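Local coordinates for protein ribonucleoside triphosphate reductase (PDB 1L1L) that reduces ribonucleoside triphosphates to the 2'-deoxyribonucleoside triphosphates needed for DNA, as a monomeric class II enzyme dependent on vitamin B12, at residues Leu184-Asp189 with Met280-Asn285; Tyr218-Thr223 with Leu252-Ile257. All blocks are in the same frame, centred on the assembly; numbering follows the deposited sequence.

Contact 1: residues Leu184-Asp189 with Met280-Asn285; sequences LQLVVD and MLLDVN
Leu184 and Leu186 reach helix 275-289 by different first torsions: in Leu184 CG stands trans to the backbone N (chi1 178°), whereas in Leu186 it stands trans to the carbonyl carbon and beside the N. Both side chains leave the same face of strand 183-187 and meet the helix; strand 184-187 and helix segment 280-285 run antiparallel at 177°, their axes 9.5 Å apart at closest approach. This is the familiar helix-on-sheet layer of an alpha/beta fold, here in the B12-dependent insertion region. Leu186 works with both branches. Its CD1 lies 3.7 Å from Leu282 CG, the two side chains lying alongside with their ends pointing opposite ways, and its CD2 reaches Leu281 CD1 at 3.9 Å along a slanting approach. Leu184 CD2 touches both Leu282 CD2, at 4.0 Å, and the carbonyl oxygen Leu281 O, at 3.6 Å, so a methyl rests on helix backbone as well as on side chain. The polar group at this end is Asn285, whose ND2 comes within 3.6 Å of Leu184 CB and hydrogen-bonds to Ile182 O, just before strand 183-187. No hydrogen bond joins the two segments themselves. Strand and helix therefore cohere through branched apolar side chains, while the bond to Ile182 O gives the buried ND2 a partner and holds that end of the amide toward the strand.

Contact 2: residues Tyr218-Thr223 with Leu252-Ile257; sequences YRLPDT and LDLSDI
Arg219 lies with its guanidinium between two aspartates that approach its faces rather than its N-H edges, an arrangement made at the C-terminal ends of the parallel strands 216-219 and 249-253 of a beta-alpha-beta unit. NH1 is 3.1 Å from Asp253 OD1 and 3.2 Å from Asp256 OD2, yet both oxygens stand well off the guanidinium plane, and the attraction is one of charge alone. The carboxylate planes are turned 36° (Asp253) and 24° (Asp256) from that plane. The arginine between the two carboxylates should help keep both ionised. Bends at chi2 and chi3 of Arg219 fold the chain over to Asp256, while Ser255 CB meets the group at its edge. Asp253 OD1 is itself gripped in an Asx turn, accepting from Ser255 N at 2.9 Å and, through its syn lone pair, from Ser255 OG at 2.6 Å. Asp253 OD2 bonds to Tyr217 OH. Two nearly straight backbone bonds join the segments, Asp253 N to Tyr218 O and Leu220 N to Asp253 O. On the other face of the sheet Leu252 CD2 sits at the edge of the Tyr218 ring. Beyond the strand ends, Leu220 and Leu254 run alongside each other so tightly that their CD2 atoms are 3.3 Å apart, with Leu254 at a strained chi1 of -33°. Where the strands part, one water donates to Leu220 O (2.6 Å) and Asp253 O (2.9 Å) and accepts from Asp256 N (3.0 Å).

Of the four segments, the one on strand 183-187 comes first along the chain and supplies one side of contact 1; the chain then passes through strand 216-219, helix 224-236 and strand 249-253 before helix 275-289 returns to close that loop. Contact 2 closes a shorter loop around helix 224-236 and is nested wholly within the larger one. In the parallel three-stranded sheet, 249-253 lies between the other two strands, so contact 2 pairs it with 216-219 while contact 1 brings a helix onto 183-187. The two meet directly: Val187 O is 2.8 Å from Leu254 N, and the side chain of Leu252 touches Leu184, Leu186 and Leu281.

Contact 1: residues Leu184-Asp189 with Met280-Asn285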
ATOM      1  N   LEU A 184      10.583  15.040 -29.855  1.00 42.67           N
ATOM      2  CA  LEU A 184      10.873  13.665 -29.445  1.00 40.81           C
ATOM      3  C   LEU A 184      10.562  12.556 -30.441  1.00 40.44           C
ATOM      4  O   LEU A 184       9.468  12.484 -31.008  1.00 39.90           O
ATOM      5  CB  LEU A 184      10.138  13.360 -28.135  1.00 39.59           C
ATOM      6  CG  LEU A 184      10.262  11.948 -27.547  1.00 39.06           C
ATOM      7  CD1 LEU A 184      11.693  11.711 -27.121  1.00 38.28           C
ATOM      8  CD2 LEU A 184       9.309  11.798 -26.357  1.00 37.44           C
ATOM      9  N   GLN A 185      11.536  11.672 -30.634  1.00 40.02           N
ATOM     10  CA  GLN A 185      11.359  10.538 -31.524  1.00 40.41           C
ATOM     11  C   GLN A 185      11.723   9.301 -30.721  1.00 40.33           C
ATOM     12  O   GLN A 185      12.769   9.258 -30.081  1.00 40.48           O
ATOM     13  CB  GLN A 185      12.280  10.637 -32.745  1.00 39.92           C
ATOM     14  CG  GLN A 185      12.118  11.897 -33.567  1.00 40.08           C
ATOM     15  CD  GLN A 185      12.985  11.867 -34.810  1.00 40.45           C
ATOM     16  OE1 GLN A 185      12.691  11.144 -35.765  1.00 40.50           O
ATOM     17  NE2 GLN A 185      14.067  12.632 -34.797  1.00 39.76           N
ATOM     18  N   LEU A 186      10.846   8.310 -30.745  1.00 41.05           N
ATOM     19  CA  LEU A 186      11.084   7.067 -30.025  1.00 42.25           C
ATOM     20  C   LEU A 186      11.376   5.999 -31.070  1.00 42.48           C
ATOM     21  O   LEU A 186      10.528   5.687 -31.912  1.00 42.28           O
ATOM     22  CB  LEU A 186       9.854   6.684 -29.193  1.00 42.21           C
ATOM     23  CG  LEU A 186       9.390   7.750 -28.191  1.00 43.01           C
ATOM     24  CD1 LEU A 186       8.197   7.243 -27.402  1.00 44.04           C
ATOM     25  CD2 LEU A 186      10.536   8.104 -27.257  1.00 43.35           C
ATOM     26  N   VAL A 187      12.584   5.447 -31.006  1.00 42.84           N
ATOM     27  CA  VAL A 187      13.017   4.434 -31.955  1.00 43.59           C
ATOM     28  C   VAL A 187      12.929   3.013 -31.429  1.00 43.76           C
ATOM     29  O   VAL A 187      13.343   2.723 -30.309  1.00 43.87           O
ATOM     30  CB  VAL A 187      14.478   4.662 -32.393  1.00 42.91           C
ATOM     31  CG1 VAL A 187      14.821   3.735 -33.544  1.00 43.33           C
ATOM     32  CG2 VAL A 187      14.687   6.105 -32.776  1.00 44.00           C
ATOM     33  N   VAL A 188      12.378   2.139 -32.260  1.00 44.82           N
ATOM     34  CA  VAL A 188      12.262   0.720 -31.953  1.00 45.74           C
ATOM     35  C   VAL A 188      12.540  -0.003 -33.264  1.00 46.57           C
ATOM     36  O   VAL A 188      11.649  -0.184 -34.095  1.00 46.25           O
ATOM     37  CB  VAL A 188      10.861   0.339 -31.438  1.00 45.48           C
ATOM     38  CG1 VAL A 188      10.700  -1.177 -31.448  1.00 45.59           C
ATOM     39  CG2 VAL A 188      10.669   0.867 -30.016  1.00 45.01           C
ATOM     40  N   ASP A 189      13.797  -0.395 -33.435  1.00 47.59           N
ATOM     41  CA  ASP A 189      14.261  -1.086 -34.632  1.00 48.72           C
ATOM     42  C   ASP A 189      13.293  -2.111 -35.203  1.00 48.53           C
ATOM     43  O   ASP A 189      12.596  -2.804 -34.465  1.00 47.83           O
ATOM     44  CB  ASP A 189      15.607  -1.758 -34.342  1.00 50.67           C
ATOM     45  CG  ASP A 189      16.149  -2.517 -35.535  1.00 52.31           C
ATOM     46  OD1 ASP A 189      15.926  -2.075 -36.680  1.00 54.09           O
ATOM     47  OD2 ASP A 189      16.813  -3.549 -35.325  1.00 54.09           O
ATOM     48  N   MET A 280       3.831   6.840 -22.581  1.00 29.84           N
ATOM     49  CA  MET A 280       4.139   7.670 -21.426  1.00 29.31           C
ATOM     50  C   MET A 280       5.103   8.798 -21.780  1.00 29.02           C
ATOM     51  O   MET A 280       4.904   9.940 -21.372  1.00 29.38           O
ATOM     52  CB  MET A 280       4.749   6.816 -20.313  1.00 29.48           C
ATOM     53  CG  MET A 280       5.000   7.565 -19.020  1.00 27.86           C
ATOM     54  SD  MET A 280       6.318   6.784 -18.039  1.00 30.34           S
ATOM     55  CE  MET A 280       7.707   7.811 -18.490  1.00 26.60           C
ATOM     56  N   LEU A 281       6.155   8.486 -22.529  1.00 28.86           N
ATOM     57  CA  LEU A 281       7.131   9.502 -22.903  1.00 29.19           C
ATOM     58  C   LEU A 281       6.513  10.531 -23.850  1.00 29.31           C
ATOM     59  O   LEU A 281       6.816  11.721 -23.765  1.00 30.28           O
ATOM     60  CB  LEU A 281       8.345   8.858 -23.573  1.00 29.47           C
ATOM     61  CG  LEU A 281       9.225   8.023 -22.640  1.00 29.08           C
ATOM     62  CD1 LEU A 281      10.162   7.157 -23.480  1.00 28.96           C
ATOM     63  CD2 LEU A 281      10.004   8.935 -21.695  1.00 28.51           C
ATOM     64  N   LEU A 282       5.660  10.065 -24.749  1.00 29.90           N
ATOM     65  CA  LEU A 282       5.008  10.962 -25.703  1.00 31.18           C
ATOM     66  C   LEU A 282       4.027  11.876 -24.989  1.00 32.39           C
ATOM     67  O   LEU A 282       4.046  13.093 -25.187  1.00 32.61           O
ATOM     68  CB  LEU A 282       4.284  10.163 -26.788  1.00 30.33           C
ATOM     69  CG  LEU A 282       5.215   9.365 -27.715  1.00 30.05           C
ATOM     70  CD1 LEU A 282       4.387   8.573 -28.697  1.00 29.51           C
ATOM     71  CD2 LEU A 282       6.185  10.303 -28.425  1.00 29.97           C
ATOM     72  N   ASP A 283       3.178  11.293 -24.146  1.00 32.71           N
ATOM     73  CA  ASP A 283       2.204  12.080 -23.402  1.00 32.73           C
ATOM     74  C   ASP A 283       2.846  13.013 -22.373  1.00 32.26           C
ATOM     75  O   ASP A 283       2.382  14.137 -22.166  1.00 32.18           O
ATOM     76  CB  ASP A 283       1.188  11.153 -22.738  1.00 33.69           C
ATOM     77  CG  ASP A 283       0.303  10.445 -23.754  1.00 36.09           C
ATOM     78  OD1 ASP A 283       0.148  10.971 -24.882  1.00 37.65           O
ATOM     79  OD2 ASP A 283      -0.249   9.377 -23.430  1.00 37.03           O
ATOM     80  N   VAL A 284       3.915  12.552 -21.728  1.00 31.80           N
ATOM     81  CA  VAL A 284       4.625  13.356 -20.744  1.00 31.20           C
ATOM     82  C   VAL A 284       5.304  14.540 -21.434  1.00 32.79           C
ATOM     83  O   VAL A 284       5.497  15.614 -20.844  1.00 32.85           O
ATOM     84  CB  VAL A 284       5.693  12.495 -20.006  1.00 31.34           C
ATOM     85  CG1 VAL A 284       6.696  13.370 -19.295  1.00 28.85           C
ATOM     86  CG2 VAL A 284       4.996  11.591 -19.002  1.00 29.87           C
ATOM     87  N   ASN A 285       5.674  14.343 -22.692  1.00 33.47           N
ATOM     88  CA  ASN A 285       6.335  15.408 -23.429  1.00 34.72           C
ATOM     89  C   ASN A 285       5.282  16.457 -23.807  1.00 35.68           C
ATOM     90  O   ASN A 285       5.540  17.656 -23.738  1.00 36.56           O
ATOM     91  CB  ASN A 285       7.023  14.830 -24.669  1.00 34.45           C
ATOM     92  CG  ASN A 285       8.024  15.787 -25.281  1.00 34.54           C
ATOM     93  OD1 ASN A 285       8.820  16.425 -24.576  1.00 34.87           O
ATOM     94  ND2 ASN A 285       8.000  15.887 -26.602  1.00 35.15           N
TER

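Contact 2: residues Tyr218-Thr223 with Leu252-Ile257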
ATOM      1  N   TYR A 218      19.938   8.649 -26.851  1.00 43.55           N
ATOM      2  CA  TYR A 218      20.107   7.770 -25.698  1.00 42.12           C
ATOM      3  C   TYR A 218      19.601   6.355 -25.977  1.00 41.92           C
ATOM      4  O   TYR A 218      18.442   6.148 -26.352  1.00 41.06           O
ATOM      5  CB  TYR A 218      19.370   8.341 -24.481  1.00 42.01           C
ATOM      6  CG  TYR A 218      19.491   7.499 -23.218  1.00 40.06           C
ATOM      7  CD1 TYR A 218      18.407   7.350 -22.352  1.00 40.15           C
ATOM      8  CD2 TYR A 218      20.689   6.859 -22.885  1.00 40.41           C
ATOM      9  CE1 TYR A 218      18.509   6.584 -21.186  1.00 39.60           C
ATOM     10  CE2 TYR A 218      20.804   6.090 -21.721  1.00 38.79           C
ATOM     11  CZ  TYR A 218      19.710   5.957 -20.879  1.00 39.61           C
ATOM     12  OH  TYR A 218      19.805   5.196 -19.736  1.00 39.30           O
ATOM     13  N   ARG A 219      20.489   5.386 -25.791  1.00 41.42           N
ATOM     14  CA  ARG A 219      20.178   3.977 -25.987  1.00 40.86           C
ATOM     15  C   ARG A 219      19.791   3.448 -24.609  1.00 39.60           C
ATOM     16  O   ARG A 219      20.626   3.406 -23.706  1.00 38.86           O
ATOM     17  CB  ARG A 219      21.424   3.249 -26.515  1.00 42.33           C
ATOM     18  CG  ARG A 219      21.436   1.748 -26.277  1.00 45.04           C
ATOM     19  CD  ARG A 219      20.398   1.036 -27.115  1.00 46.20           C
ATOM     20  NE  ARG A 219      20.875   0.746 -28.460  1.00 46.36           N
ATOM     21  CZ  ARG A 219      20.151   0.113 -29.374  1.00 47.41           C
ATOM     22  NH1 ARG A 219      18.921  -0.288 -29.079  1.00 48.81           N
ATOM     23  NH2 ARG A 219      20.651  -0.127 -30.581  1.00 47.52           N
ATOM     24  N   LEU A 220      18.531   3.055 -24.440  1.00 37.42           N
ATOM     25  CA  LEU A 220      18.075   2.572 -23.142  1.00 36.41           C
ATOM     26  C   LEU A 220      18.518   1.177 -22.738  1.00 35.62           C
ATOM     27  O   LEU A 220      18.295   0.204 -23.457  1.00 34.86           O
ATOM     28  CB  LEU A 220      16.548   2.616 -23.041  1.00 35.84           C
ATOM     29  CG  LEU A 220      15.916   3.942 -22.619  1.00 35.92           C
ATOM     30  CD1 LEU A 220      16.147   4.973 -23.696  1.00 36.47           C
ATOM     31  CD2 LEU A 220      14.431   3.739 -22.362  1.00 36.27           C
ATOM     32  N   PRO A 221      19.184   1.069 -21.585  1.00 35.78           N
ATOM     33  CA  PRO A 221      19.590  -0.275 -21.180  1.00 36.08           C
ATOM     34  C   PRO A 221      18.281  -0.967 -20.831  1.00 36.39           C
ATOM     35  O   PRO A 221      17.366  -0.334 -20.305  1.00 36.76           O
ATOM     36  CB  PRO A 221      20.482  -0.016 -19.966  1.00 36.54           C
ATOM     37  CG  PRO A 221      20.042   1.344 -19.469  1.00 36.98           C
ATOM     38  CD  PRO A 221      19.794   2.098 -20.728  1.00 35.58           C
ATOM     39  N   ASP A 222      18.163  -2.245 -21.162  1.00 36.52           N
ATOM     40  CA  ASP A 222      16.942  -2.979 -20.868  1.00 37.00           C
ATOM     41  C   ASP A 222      16.807  -3.257 -19.368  1.00 36.40           C
ATOM     42  O   ASP A 222      16.796  -4.409 -18.936  1.00 37.04           O
ATOM     43  CB  ASP A 222      16.935  -4.275 -21.676  1.00 37.96           C
ATOM     44  CG  ASP A 222      15.787  -5.191 -21.316  1.00 39.12           C
ATOM     45  OD1 ASP A 222      14.739  -4.699 -20.843  1.00 39.77           O
ATOM     46  OD2 ASP A 222      15.933  -6.417 -21.528  1.00 39.95           O
ATOM     47  N   THR A 223      16.692  -2.189 -18.582  1.00 35.93           N
ATOM     48  CA  THR A 223      16.563  -2.298 -17.128  1.00 35.45           C
ATOM     49  C   THR A 223      15.615  -1.238 -16.572  1.00 35.81           C
ATOM     50  O   THR A 223      15.319  -0.250 -17.248  1.00 35.29           O
ATOM     51  CB  THR A 223      17.920  -2.089 -16.436  1.00 36.72           C
ATOM     52  OG1 THR A 223      18.349  -0.734 -16.637  1.00 35.18           O
ATOM     53  CG2 THR A 223      18.972  -3.041 -17.013  1.00 35.73           C
ATOM     54  N   LEU A 252      15.202   8.874 -28.260  1.00 39.82           N
ATOM     55  CA  LEU A 252      15.341   7.788 -27.292  1.00 39.13           C
ATOM     56  C   LEU A 252      15.167   6.454 -28.019  1.00 39.00           C
ATOM     57  O   LEU A 252      14.129   6.199 -28.640  1.00 38.52           O
ATOM     58  CB  LEU A 252      14.303   7.937 -26.173  1.00 38.26           C
ATOM     59  CG  LEU A 252      14.473   9.172 -25.286  1.00 37.87           C
ATOM     60  CD1 LEU A 252      13.352   9.234 -24.257  1.00 38.42           C
ATOM     61  CD2 LEU A 252      15.823   9.127 -24.585  1.00 39.18           C
ATOM     62  N   ASP A 253      16.196   5.613 -27.944  1.00 38.63           N
ATOM     63  CA  ASP A 253      16.187   4.309 -28.605  1.00 38.43           C
ATOM     64  C   ASP A 253      15.804   3.199 -27.614  1.00 38.78           C
ATOM     65  O   ASP A 253      16.552   2.925 -26.673  1.00 37.83           O
ATOM     66  CB  ASP A 253      17.582   4.023 -29.178  1.00 38.77           C
ATOM     67  CG  ASP A 253      17.580   2.908 -30.201  1.00 38.91           C
ATOM     68  OD1 ASP A 253      16.879   1.899 -29.985  1.00 40.14           O
ATOM     69  OD2 ASP A 253      18.295   3.032 -31.220  1.00 39.22           O
ATOM     70  N   LEU A 254      14.645   2.574 -27.829  1.00 38.56           N
ATOM     71  CA  LEU A 254      14.161   1.499 -26.953  1.00 39.35           C
ATOM     72  C   LEU A 254      14.175   0.161 -27.701  1.00 39.56           C
ATOM     73  O   LEU A 254      13.303  -0.689 -27.492  1.00 39.08           O
ATOM     74  CB  LEU A 254      12.721   1.782 -26.492  1.00 39.37           C
ATOM     75  CG  LEU A 254      12.266   3.228 -26.265  1.00 40.34           C
ATOM     76  CD1 LEU A 254      10.912   3.209 -25.566  1.00 39.87           C
ATOM     77  CD2 LEU A 254      13.278   3.992 -25.432  1.00 40.11           C
ATOM     78  N   SER A 255      15.154  -0.020 -28.580  1.00 39.98           N
ATOM     79  CA  SER A 255      15.246  -1.254 -29.357  1.00 40.54           C
ATOM     80  C   SER A 255      15.657  -2.443 -28.491  1.00 40.40           C
ATOM     81  O   SER A 255      15.383  -3.592 -28.840  1.00 40.44           O
ATOM     82  CB  SER A 255      16.250  -1.085 -30.506  1.00 40.49           C
ATOM     83  OG  SER A 255      15.837  -0.071 -31.415  1.00 40.87           O
ATOM     84  N   ASP A 256      16.303  -2.164 -27.362  1.00 40.75           N
ATOM     85  CA  ASP A 256      16.766  -3.219 -26.457  1.00 40.67           C
ATOM     86  C   ASP A 256      15.766  -3.620 -25.390  1.00 40.80           C
ATOM     87  O   ASP A 256      15.944  -4.634 -24.716  1.00 40.95           O
ATOM     88  CB  ASP A 256      18.069  -2.803 -25.775  1.00 41.08           C
ATOM     89  CG  ASP A 256      19.238  -2.775 -26.736  1.00 42.06           C
ATOM     90  OD1 ASP A 256      19.271  -3.644 -27.631  1.00 43.03           O
ATOM     91  OD2 ASP A 256      20.121  -1.897 -26.595  1.00 42.06           O
ATOM     92  N   ILE A 257      14.713  -2.828 -25.219  1.00 40.09           N
ATOM     93  CA  ILE A 257      13.721  -3.158 -24.208  1.00 39.71           C
ATOM     94  C   ILE A 257      13.094  -4.517 -24.511  1.00 39.81           C
ATOM     95  O   ILE A 257      12.657  -4.772 -25.632  1.00 40.20           O
ATOM     96  CB  ILE A 257      12.613  -2.091 -24.136  1.00 39.26           C
ATOM     97  CG1 ILE A 257      13.241  -0.713 -23.922  1.00 39.42           C
ATOM     98  CG2 ILE A 257      11.656  -2.413 -23.006  1.00 38.33           C
ATOM     99  CD1 ILE A 257      14.177  -0.642 -22.742  1.00 40.62           C
TER
HETATM  100  O   HOH W   1      16.914   0.211 -25.610  1.00 35.91           O